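PDB 3QR3: endoglucanase EG-II from Hypocrea jecorina, which catalyses the hydrolysis of internal beta-1,4-glucosidic bonds in cellulose, using a family 5 glycoside hydrolase domain built as a TIM barrel. Local coordinates for residues Phe15-Thr18 and Thr22-Thr25; Pro31-Asn34 and Ser38-Tyr41; Phe60-Gly65 and Asp87-Gly92; Ile115-Pro120 and His151-Asn156. One frame throughout, in Å; residues are numbered along the deposited sequence.

Only interaction 3 lies in the buried framework of the barrel, where strand 59-64 meets helix 80-95 through van der Waals packing, with no hydrogen bond across. Interactions 1 and 2 are surface contacts within one long loop, the connection between strand 5-11 and helix 44-55: the first is closed by a disulfide and backbone bonds, the second by a backbone bond, water and polar side chains. Both touch interaction 3, the disulfide sulfurs resting on Gly65 and the side chains of Pro31 and Leu32 on helix 80-95. Interaction 4 is partly buried and stands apart, about 26 Å from interaction 3 between centres; there a glutamine side chain hydrogen-bonds to the backbone of a residue that caps helix 155-171.

Interaction 1: Phe15-Thr18 and Thr22-Thr25; sequences FGCT and TCVT
A disulfide between Cys17 and Cys23 closes a short hairpin-like loop at the start of the long connection that follows strand 5-11 of the TIM barrel. The two cysteines form a single antiparallel bridge as a non-hydrogen-bonded pair, which brings their CA atoms to 3.9 Å and allows the bond of 2.0 Å from Cys17 SG to Cys23 SG. In both residues SG lies anti to the carbonyl carbon (chi1 -64° in Cys17, -67° in Cys23), and the sulfurs meet midway. Backbone bonds flank the pair: Val24 N donates to Gly16 O at 3.0 Å, while Thr18 N donates to Thr22 O at 2.9 Å. The same two oxygens also receive CA-H contacts, Cys23 CA approaching Gly16 O and Cys17 CA approaching Thr22 O. Glycine suits position 16 because a CB there would point at the opposing backbone and run into Val24 O, and at the positive phi of 98° it would also be jammed against the carbonyl oxygen of Phe15. Beyond Gly16 a water donates to Phe15 O at 2.7 Å and more weakly to Val24 O. At the other end Thr18 and Thr22 lie side by side, and each short hydroxyl can reach one carboxylate oxygen of Asp20 within the intervening turn. The disulfide packs on Gly65, just past strand 59-64, and Cys23 also touches Gln67 of helix 66-69, while the ring of Phe15 meets that of Phe298 in the loop beyond strand 287-296.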
loop_
_atom_site.group_PDB
_atom_site.type_symbol
_atom_site.label_atom_id
_atom_site.label_comp_id
_atom_site.label_asym_id
_atom_site.label_seq_id
_atom_site.Cartn_x
_atom_site.Cartn_y
_atom_site.Cartn_z
ATOM N N PHE A 15 0.017 -9.117 -9.737
ATOM C CA PHE A 15 -0.612 -9.285 -11.041
ATOM C C PHE A 15 -1.369 -10.602 -11.002
ATOM O O PHE A 15 -0.882 -11.587 -10.457
ATOM C CB PHE A 15 0.414 -9.254 -12.165
ATOM C CG PHE A 15 0.933 -7.876 -12.461
ATOM C CD1 PHE A 15 0.699 -6.838 -11.572
ATOM C CD2 PHE A 15 1.662 -7.617 -13.615
ATOM C CE1 PHE A 15 1.171 -5.568 -11.828
ATOM C CE2 PHE A 15 2.140 -6.341 -13.878
ATOM C CZ PHE A 15 1.902 -5.322 -12.985
ATOM N N GLY A 16 -2.572 -10.604 -11.559
ATOM C CA GLY A 16 -3.429 -11.768 -11.476
ATOM C C GLY A 16 -4.457 -11.664 -10.358
ATOM O O GLY A 16 -5.298 -12.547 -10.232
ATOM N N CYS A 17 -4.394 -10.600 -9.551
ATOM C CA CYS A 17 -5.404 -10.372 -8.516
ATOM C C CYS A 17 -6.523 -9.488 -9.057
ATOM O O CYS A 17 -6.268 -8.448 -9.661
ATOM C CB CYS A 17 -4.783 -9.692 -7.293
ATOM S SG CYS A 17 -3.542 -10.680 -6.438
ATOM N N THR A 18 -7.763 -9.896 -8.837
ATOM C CA THR A 18 -8.907 -9.083 -9.237
ATOM C C THR A 18 -9.665 -8.601 -7.998
ATOM O O THR A 18 -9.366 -9.029 -6.888
ATOM C CB THR A 18 -9.822 -9.872 -10.177
ATOM O OG1 THR A 18 -9.980 -11.201 -9.671
ATOM C CG2 THR A 18 -9.192 -9.963 -11.564
ATOM N N THR A 22 -9.821 -12.822 -5.872
ATOM C CA THR A 22 -9.187 -13.942 -6.559
ATOM C C THR A 22 -7.825 -13.521 -7.081
ATOM O O THR A 22 -7.721 -12.605 -7.902
ATOM C CB THR A 22 -10.027 -14.450 -7.749
ATOM O OG1 THR A 22 -11.326 -14.820 -7.284
ATOM C CG2 THR A 22 -9.369 -15.683 -8.394
ATOM N N CYS A 23 -6.780 -14.182 -6.595
ATOM C CA CYS A 23 -5.444 -14.016 -7.162
ATOM C C CYS A 23 -5.003 -15.319 -7.832
ATOM O O CYS A 23 -4.814 -16.335 -7.164
ATOM C CB CYS A 23 -4.442 -13.617 -6.079
ATOM S SG CYS A 23 -4.728 -11.962 -5.367
ATOM N N VAL A 24 -4.853 -15.290 -9.150
ATOM C CA VAL A 24 -4.391 -16.451 -9.903
ATOM C C VAL A 24 -2.876 -16.488 -9.836
ATOM O O VAL A 24 -2.204 -15.683 -10.482
ATOM C CB VAL A 24 -4.801 -16.335 -11.383
ATOM C CG1 VAL A 24 -4.387 -17.589 -12.149
ATOM C CG2 VAL A 24 -6.299 -16.083 -11.488
ATOM N N THR A 25 -2.319 -17.417 -9.069
ATOM C CA THR A 25 -0.879 -17.363 -8.800
ATOM C C THR A 25 -0.005 -17.595 -10.028
ATOM O O THR A 25 1.140 -17.151 -10.077
ATOM C CB THR A 25 -0.448 -18.332 -7.679
ATOM O OG1 THR A 25 -0.819 -19.669 -8.028
ATOM C CG2 THR A 25 -1.109 -17.936 -6.368
HETATM O O HOH W 1 -2.238 -13.295 -8.828
#

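Interaction 2: Pro31-Asn34 and Ser38-Tyr41; sequences PLKN and SNNY. With SO4 (sulfate ion), chain H.
The side-chain amides of Asn34 and Asn39 meet at about a right angle, their planes 85° apart, with Asn34 OD1 turned toward the other residue and 3.0 Å from Asn39 N. The other flat group, the ring of Tyr41, has Leu32 O placed obliquely to it, 3.1 Å from Tyr41 CB, and meets the rings of Tyr29 and Phe35. The extended Lys33 chain passes obliquely across Asn39: Lys33 CG comes to 3.6 Å from Asn39 OD1 and Lys33 CE to 3.5 Å from Asn39 O. A long aliphatic stem ending in a charge serves this exposed position well. The backbone of Lys33 does the fastening. Tyr41 N donates to Lys33 O at 3.0 Å, and a water gives a second bond to that oxygen while donating another to Ser38 OG. Ser38 OG in turn donates to Asn40 OD1 at 2.8 Å, while Asn40 ND2 donates at 2.8 Å to O4 of a sulfate, probably from the crystallisation liquor. Asn39 has a positive phi (56°), a left-handed conformation that asparagine tolerates readily. The bond from Tyr41 N to Lys33 O and the water joining Lys33 O to Ser38 OG close the neck of an irregular surface loop without helix or strand, part of the connection from strand 5-11 to helix 44-55 in the (beta/alpha)8 barrel.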
loop_
_atom_site.group_PDB
_atom_site.type_symbol
_atom_site.label_atom_id
_atom_site.label_comp_id
_atom_site.label_asym_id
_atom_site.label_seq_id
_atom_site.Cartn_x
_atom_site.Cartn_y
_atom_site.Cartn_z
ATOM N N PRO A 31 8.435 -7.994 -9.825
ATOM C CA PRO A 31 9.488 -7.052 -10.222
ATOM C C PRO A 31 10.846 -7.403 -9.598
ATOM O O PRO A 31 11.478 -6.561 -8.960
ATOM C CB PRO A 31 8.977 -5.711 -9.668
ATOM C CG PRO A 31 8.170 -6.090 -8.455
ATOM C CD PRO A 31 7.621 -7.489 -8.701
ATOM N N LEU A 32 11.265 -8.651 -9.767
ATOM C CA LEU A 32 12.612 -9.081 -9.410
ATOM C C LEU A 32 13.281 -9.529 -10.703
ATOM O O LEU A 32 12.813 -10.473 -11.359
ATOM C CB LEU A 32 12.580 -10.244 -8.426
ATOM C CG LEU A 32 12.199 -9.909 -6.993
ATOM C CD1 LEU A 32 11.953 -11.182 -6.204
ATOM C CD2 LEU A 32 13.293 -9.058 -6.335
ATOM N N LYS A 33 14.361 -8.851 -11.067
ATOM C CA LYS A 33 14.970 -9.039 -12.381
ATOM C C LYS A 33 15.237 -10.506 -12.707
ATOM O O LYS A 33 14.912 -10.968 -13.801
ATOM C CB LYS A 33 16.250 -8.217 -12.512
ATOM C CG LYS A 33 16.801 -8.181 -13.933
ATOM C CD LYS A 33 17.937 -7.184 -14.066
ATOM C CE LYS A 33 18.469 -7.131 -15.498
ATOM N NZ LYS A 33 19.581 -6.141 -15.615
ATOM N N ASN A 34 15.820 -11.237 -11.760
ATOM C CA ASN A 34 16.176 -12.633 -12.010
ATOM C C ASN A 34 15.236 -13.606 -11.306
ATOM O O ASN A 34 15.673 -14.618 -10.762
ATOM C CB ASN A 34 17.633 -12.916 -11.618
ATOM C CG ASN A 34 18.221 -14.114 -12.372
ATOM O OD1 ASN A 34 17.916 -14.334 -13.541
ATOM N ND2 ASN A 34 19.067 -14.890 -11.696
ATOM N N SER A 38 15.815 -16.070 -16.229
ATOM C CA SER A 38 15.874 -15.376 -17.516
ATOM C C SER A 38 16.599 -14.042 -17.361
ATOM O O SER A 38 17.084 -13.460 -18.337
ATOM C CB SER A 38 14.460 -15.135 -18.056
ATOM O OG SER A 38 13.787 -14.143 -17.286
ATOM N N ASN A 39 16.653 -13.555 -16.122
ATOM C CA ASN A 39 17.261 -12.258 -15.811
ATOM C C ASN A 39 16.671 -11.094 -16.598
ATOM O O ASN A 39 17.363 -10.111 -16.876
ATOM C CB ASN A 39 18.782 -12.277 -15.998
ATOM C CG ASN A 39 19.471 -11.125 -15.268
ATOM O OD1 ASN A 39 19.171 -10.854 -14.111
ATOM N ND2 ASN A 39 20.389 -10.441 -15.949
ATOM N N ASN A 40 15.396 -11.190 -16.957
ATOM C CA ASN A 40 14.760 -10.071 -17.642
ATOM C C ASN A 40 13.322 -9.833 -17.203
ATOM O O ASN A 40 12.512 -9.300 -17.964
ATOM C CB ASN A 40 14.870 -10.201 -19.167
ATOM C CG ASN A 40 14.274 -11.488 -19.680
ATOM O OD1 ASN A 40 13.387 -12.067 -19.045
ATOM N ND2 ASN A 40 14.757 -11.951 -20.836
ATOM N N TYR A 41 13.000 -10.224 -15.973
ATOM C CA TYR A 41 11.778 -9.728 -15.355
ATOM C C TYR A 41 12.035 -8.263 -14.984
ATOM O O TYR A 41 13.182 -7.818 -14.991
ATOM C CB TYR A 41 11.380 -10.569 -14.128
ATOM C CG TYR A 41 10.507 -11.780 -14.442
ATOM C CD1 TYR A 41 10.788 -12.618 -15.522
ATOM C CD2 TYR A 41 9.409 -12.087 -13.650
ATOM C CE1 TYR A 41 9.988 -13.729 -15.800
ATOM C CE2 TYR A 41 8.604 -13.195 -13.919
ATOM C CZ TYR A 41 8.901 -14.009 -14.997
ATOM O OH TYR A 41 8.106 -15.102 -15.256
HETATM S S SO4 H . 17.771 -12.144 -23.022
HETATM O O1 SO4 H . 17.043 -13.409 -23.140
HETATM O O2 SO4 H . 19.151 -12.413 -22.631
HETATM O O3 SO4 H . 17.742 -11.441 -24.303
HETATM O O4 SO4 H . 17.167 -11.287 -22.008
HETATM O O HOH W 2 13.927 -13.724 -14.445
#

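Interaction 3: Phe60-Gly65 and Asp87-Gly92; sequences FRLPVG and DQLVQG
Leu62 and Leu89 reach toward each other tip to tip across the gap between strand 59-64 and helix 80-95. Their branched ends meet: Leu62 CD1 sits 3.8 Å from Leu89 CG, and Leu62 CD2 lies 3.9 Å from Leu89 CD2. Leucine suits both positions, since its fork at the end of a short stem can spread over a partner. On the helix, CG of Leu89 stands opposite its own backbone nitrogen (chi1 -176°), extending the side chain toward the sheet. Leu62 CD1 also presses on the helix backbone, 3.7 Å from Val90 CA, and touches the branch Val90 CG2 at 3.9 Å. Val90 thus contributes one methyl beside the leucine pair rather than meeting Leu62 end on. No hydrogen bond crosses between the two segments, so van der Waals packing makes this contact; nearby, however, Leu62 O is bonded to the hydroxyl of Tyr86. Arg61 occupies the other side of the strand, salt-bridged to Glu260. The apolar layer extends on both sides of the pair, Leu89 touching Met48 of helix 44-55 and Phe13, Leu62 touching Ile10 and Cys100 of the flanking strands. The apolar interface is that of a TIM barrel, whose outer helices pack on the parallel strands: helix 80-95 lies in the beta-alpha-beta crossover that leads from strand 59-64 to the adjacent strand 99-104.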
loop_
_atom_site.group_PDB
_atom_site.type_symbol
_atom_site.label_atom_id
_atom_site.label_comp_id
_atom_site.label_asym_id
_atom_site.label_seq_id
_atom_site.Cartn_x
_atom_site.Cartn_y
_atom_site.Cartn_z
ATOM N N PHE A 60 8.427 2.356 0.131
ATOM C CA PHE A 60 7.855 1.615 -0.996
ATOM C C PHE A 60 6.793 0.667 -0.494
ATOM O O PHE A 60 6.872 0.166 0.622
ATOM C CB PHE A 60 8.941 0.871 -1.779
ATOM C CG PHE A 60 9.990 1.794 -2.310
ATOM C CD1 PHE A 60 9.726 2.587 -3.406
ATOM C CD2 PHE A 60 11.205 1.922 -1.666
ATOM C CE1 PHE A 60 10.672 3.485 -3.886
ATOM C CE2 PHE A 60 12.162 2.805 -2.139
ATOM C CZ PHE A 60 11.891 3.591 -3.251
ATOM N N ARG A 61 5.782 0.449 -1.320
ATOM C CA ARG A 61 4.721 -0.481 -1.000
ATOM C C ARG A 61 4.854 -1.649 -1.961
ATOM O O ARG A 61 5.045 -1.449 -3.169
ATOM C CB ARG A 61 3.375 0.209 -1.180
ATOM C CG ARG A 61 2.160 -0.614 -0.791
ATOM C CD ARG A 61 1.012 0.346 -0.555
ATOM N NE ARG A 61 -0.277 -0.265 -0.229
ATOM C CZ ARG A 61 -1.199 -0.598 -1.125
ATOM N NH1 ARG A 61 -0.960 -0.456 -2.430
ATOM N NH2 ARG A 61 -2.352 -1.100 -0.711
ATOM N N LEU A 62 4.765 -2.863 -1.424
ATOM C CA LEU A 62 5.031 -4.071 -2.205
ATOM C C LEU A 62 3.810 -4.981 -2.209
ATOM O O LEU A 62 3.690 -5.891 -1.371
ATOM C CB LEU A 62 6.239 -4.815 -1.630
ATOM C CG LEU A 62 7.518 -4.004 -1.365
ATOM C CD1 LEU A 62 8.636 -4.912 -0.844
ATOM C CD2 LEU A 62 7.984 -3.274 -2.616
ATOM N N PRO A 63 2.889 -4.734 -3.149
ATOM C CA PRO A 63 1.642 -5.491 -3.248
ATOM C C PRO A 63 1.912 -6.943 -3.556
ATOM O O PRO A 63 2.750 -7.234 -4.409
ATOM C CB PRO A 63 0.936 -4.850 -4.448
ATOM C CG PRO A 63 1.547 -3.533 -4.601
ATOM C CD PRO A 63 2.975 -3.689 -4.176
ATOM N N VAL A 64 1.204 -7.842 -2.878
ATOM C CA VAL A 64 1.334 -9.266 -3.167
ATOM C C VAL A 64 0.030 -9.983 -2.859
ATOM O O VAL A 64 -0.703 -9.607 -1.933
ATOM C CB VAL A 64 2.500 -9.911 -2.392
ATOM C CG1 VAL A 64 2.335 -9.672 -0.904
ATOM C CG2 VAL A 64 2.579 -11.422 -2.706
ATOM N N GLY A 65 -0.269 -11.003 -3.651
ATOM C CA GLY A 65 -1.483 -11.768 -3.456
ATOM C C GLY A 65 -1.371 -12.696 -2.263
ATOM O O GLY A 65 -0.351 -13.356 -2.065
ATOM N N ASP A 87 10.507 -12.074 -0.158
ATOM C CA ASP A 87 11.439 -11.471 0.797
ATOM C C ASP A 87 12.624 -10.794 0.113
ATOM O O ASP A 87 13.204 -9.850 0.655
ATOM C CB ASP A 87 11.939 -12.481 1.833
ATOM C CG ASP A 87 12.749 -11.813 2.946
ATOM O OD1 ASP A 87 12.251 -10.829 3.526
ATOM O OD2 ASP A 87 13.884 -12.249 3.226
ATOM N N GLN A 88 12.993 -11.260 -1.079
ATOM C CA GLN A 88 14.087 -10.615 -1.797
ATOM C C GLN A 88 13.717 -9.176 -2.119
ATOM O O GLN A 88 14.554 -8.280 -2.049
ATOM C CB GLN A 88 14.450 -11.358 -3.096
ATOM C CG GLN A 88 15.120 -12.699 -2.895
ATOM C CD GLN A 88 15.311 -13.446 -4.212
ATOM O OE1 GLN A 88 15.457 -12.837 -5.270
ATOM N NE2 GLN A 88 15.311 -14.766 -4.145
ATOM N N LEU A 89 12.463 -8.957 -2.488
ATOM C CA LEU A 89 12.011 -7.608 -2.812
ATOM C C LEU A 89 11.931 -6.762 -1.524
ATOM O O LEU A 89 12.341 -5.600 -1.493
ATOM C CB LEU A 89 10.659 -7.661 -3.530
ATOM C CG LEU A 89 10.093 -6.328 -4.022
ATOM C CD1 LEU A 89 11.039 -5.697 -5.038
ATOM C CD2 LEU A 89 8.705 -6.538 -4.617
ATOM N N VAL A 90 11.434 -7.371 -0.460
ATOM C CA VAL A 90 11.375 -6.711 0.849
ATOM C C VAL A 90 12.755 -6.268 1.353
ATOM O O VAL A 90 12.931 -5.122 1.759
ATOM C CB VAL A 90 10.719 -7.625 1.914
ATOM C CG1 VAL A 90 10.717 -6.946 3.288
ATOM C CG2 VAL A 90 9.302 -7.985 1.500
ATOM N N GLN A 91 13.730 -7.176 1.327
ATOM C CA GLN A 91 15.081 -6.836 1.762
ATOM C C GLN A 91 15.738 -5.796 0.856
ATOM O O GLN A 91 16.501 -4.960 1.324
ATOM C CB GLN A 91 15.957 -8.086 1.893
ATOM C CG GLN A 91 15.442 -9.101 2.911
ATOM C CD GLN A 91 15.136 -8.472 4.271
ATOM O OE1 GLN A 91 15.854 -7.591 4.738
ATOM N NE2 GLN A 91 14.056 -8.923 4.902
ATOM N N GLY A 92 15.423 -5.827 -0.434
ATOM C CA GLY A 92 15.981 -4.850 -1.348
ATOM C C GLY A 92 15.514 -3.461 -0.964
ATOM O O GLY A 92 16.267 -2.485 -0.996
#

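Interaction 4: Ile115-Pro120 and His151-Asn156; sequences IGQGGP and HDVNIN
Gln117 sets its CG anti to the carbonyl carbon (chi1 -55°) and then runs extended, carrying its amide straight to the backbone of Asn154. There, at the N-cap of helix 155-171 in the TIM barrel, one flat group uses both of its ends. Asn154 N donates to Gln117 OE1 at 2.8 Å, tilted 18° from the carbonyl plane of the glutamine amide, while Gln117 NE2 returns a weak bond to Asn154 O at 3.1 Å. A glutamine fits because it offers an acceptor and a donor side by side, and the two bonds limit rotation of its amide. Gln117 OE1 also packs 3.4 Å from Asn154 CB and lies near Val153 CB, while the two side-chain amides are turned 90° from each other. The contact therefore joins the loop before helix 122-136 to the start of helix 155-171. Asn154 keeps its own amide for the helix, the usual service of a capping asparagine: its OD1 bonds to the nitrogen of Thr157 and, weakly, Asn154 OD1 also accepts from Asn156 N at 2.9 Å.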
loop_
_atom_site.group_PDB
_atom_site.type_symbol
_atom_site.label_atom_id
_atom_site.label_comp_id
_atom_site.label_asym_id
_atom_site.label_seq_id
_atom_site.Cartn_x
_atom_site.Cartn_y
_atom_site.Cartn_z
ATOM N N ILE A 115 -13.514 -12.132 4.129
ATOM C CA ILE A 115 -12.892 -12.547 5.377
ATOM C C ILE A 115 -13.826 -12.258 6.556
ATOM O O ILE A 115 -14.239 -11.119 6.768
ATOM C CB ILE A 115 -11.558 -11.812 5.608
ATOM C CG1 ILE A 115 -10.556 -12.139 4.493
ATOM C CG2 ILE A 115 -10.969 -12.178 6.948
ATOM C CD1 ILE A 115 -9.377 -11.131 4.457
ATOM N N GLY A 116 -14.169 -13.304 7.299
ATOM C CA GLY A 116 -14.986 -13.175 8.491
ATOM C C GLY A 116 -16.457 -12.937 8.212
ATOM O O GLY A 116 -17.240 -12.742 9.135
ATOM N N GLN A 117 -16.835 -12.945 6.940
ATOM C CA GLN A 117 -18.213 -12.658 6.554
ATOM C C GLN A 117 -18.685 -13.601 5.440
ATOM O O GLN A 117 -19.301 -13.173 4.459
ATOM C CB GLN A 117 -18.350 -11.181 6.143
ATOM C CG GLN A 117 -17.859 -10.222 7.241
ATOM C CD GLN A 117 -17.840 -8.751 6.828
ATOM O OE1 GLN A 117 -18.628 -8.302 5.994
ATOM N NE2 GLN A 117 -16.935 -7.992 7.430
ATOM N N GLY A 118 -18.401 -14.890 5.611
ATOM C CA GLY A 118 -18.792 -15.887 4.628
ATOM C C GLY A 118 -17.608 -16.546 3.938
ATOM O O GLY A 118 -17.698 -17.692 3.519
ATOM N N GLY A 119 -16.500 -15.815 3.817
ATOM C CA GLY A 119 -15.278 -16.352 3.236
ATOM C C GLY A 119 -14.407 -16.942 4.332
ATOM O O GLY A 119 -14.923 -17.539 5.270
ATOM N N PRO A 120 -13.079 -16.776 4.226
ATOM C CA PRO A 120 -12.163 -17.270 5.264
ATOM C C PRO A 120 -12.576 -16.794 6.660
ATOM O O PRO A 120 -13.209 -15.756 6.780
ATOM C CB PRO A 120 -10.828 -16.634 4.875
ATOM C CG PRO A 120 -10.935 -16.422 3.400
ATOM C CD PRO A 120 -12.369 -16.086 3.137
ATOM N N HIS A 151 -14.056 -3.518 0.387
ATOM C CA HIS A 151 -15.219 -2.857 -0.184
ATOM C C HIS A 151 -16.458 -3.719 0.007
ATOM O O HIS A 151 -16.377 -4.947 0.002
ATOM C CB HIS A 151 -15.009 -2.570 -1.670
ATOM C CG HIS A 151 -14.849 -3.803 -2.512
ATOM N ND1 HIS A 151 -15.915 -4.441 -3.107
ATOM C CD2 HIS A 151 -13.746 -4.512 -2.855
ATOM C CE1 HIS A 151 -15.477 -5.491 -3.785
ATOM N NE2 HIS A 151 -14.164 -5.552 -3.657
ATOM N N ASP A 152 -17.602 -3.065 0.160
ATOM C CA ASP A 152 -18.861 -3.766 0.323
ATOM C C ASP A 152 -18.759 -4.838 1.406
ATOM O O ASP A 152 -19.243 -5.947 1.228
ATOM C CB ASP A 152 -19.280 -4.383 -1.013
ATOM C CG ASP A 152 -19.255 -3.368 -2.151
ATOM O OD1 ASP A 152 -20.094 -2.446 -2.136
ATOM O OD2 ASP A 152 -18.395 -3.489 -3.055
ATOM N N VAL A 153 -18.111 -4.511 2.522
ATOM C CA VAL A 153 -18.120 -5.405 3.678
ATOM C C VAL A 153 -18.868 -4.744 4.842
ATOM O O VAL A 153 -19.123 -3.541 4.812
ATOM C CB VAL A 153 -16.690 -5.789 4.124
ATOM C CG1 VAL A 153 -15.888 -6.353 2.945
ATOM C CG2 VAL A 153 -15.970 -4.583 4.742
ATOM N N ASN A 154 -19.244 -5.537 5.844
ATOM C CA ASN A 154 -19.780 -4.999 7.095
ATOM C C ASN A 154 -18.628 -4.380 7.867
ATOM O O ASN A 154 -17.722 -5.090 8.311
ATOM C CB ASN A 154 -20.434 -6.117 7.926
ATOM C CG ASN A 154 -21.068 -5.599 9.223
ATOM O OD1 ASN A 154 -20.407 -4.965 10.048
ATOM N ND2 ASN A 154 -22.353 -5.879 9.404
ATOM N N ILE A 155 -18.644 -3.059 8.015
ATOM C CA ILE A 155 -17.516 -2.369 8.616
ATOM C C ILE A 155 -17.306 -2.730 10.085
ATOM O O ILE A 155 -16.176 -2.685 10.578
ATOM C CB ILE A 155 -17.623 -0.826 8.463
ATOM C CG1 ILE A 155 -16.286 -0.169 8.818
ATOM C CG2 ILE A 155 -18.741 -0.272 9.329
ATOM C CD1 ILE A 155 -15.125 -0.644 7.979
ATOM N N ASN A 156 -18.380 -3.082 10.788
ATOM C CA ASN A 156 -18.258 -3.428 12.201
ATOM C C ASN A 156 -17.516 -4.745 12.340
ATOM O O ASN A 156 -16.578 -4.872 13.123
ATOM C CB ASN A 156 -19.636 -3.532 12.870
ATOM C CG ASN A 156 -20.434 -2.250 12.763
ATOM O OD1 ASN A 156 -20.103 -1.247 13.395
ATOM N ND2 ASN A 156 -21.493 -2.274 11.962
#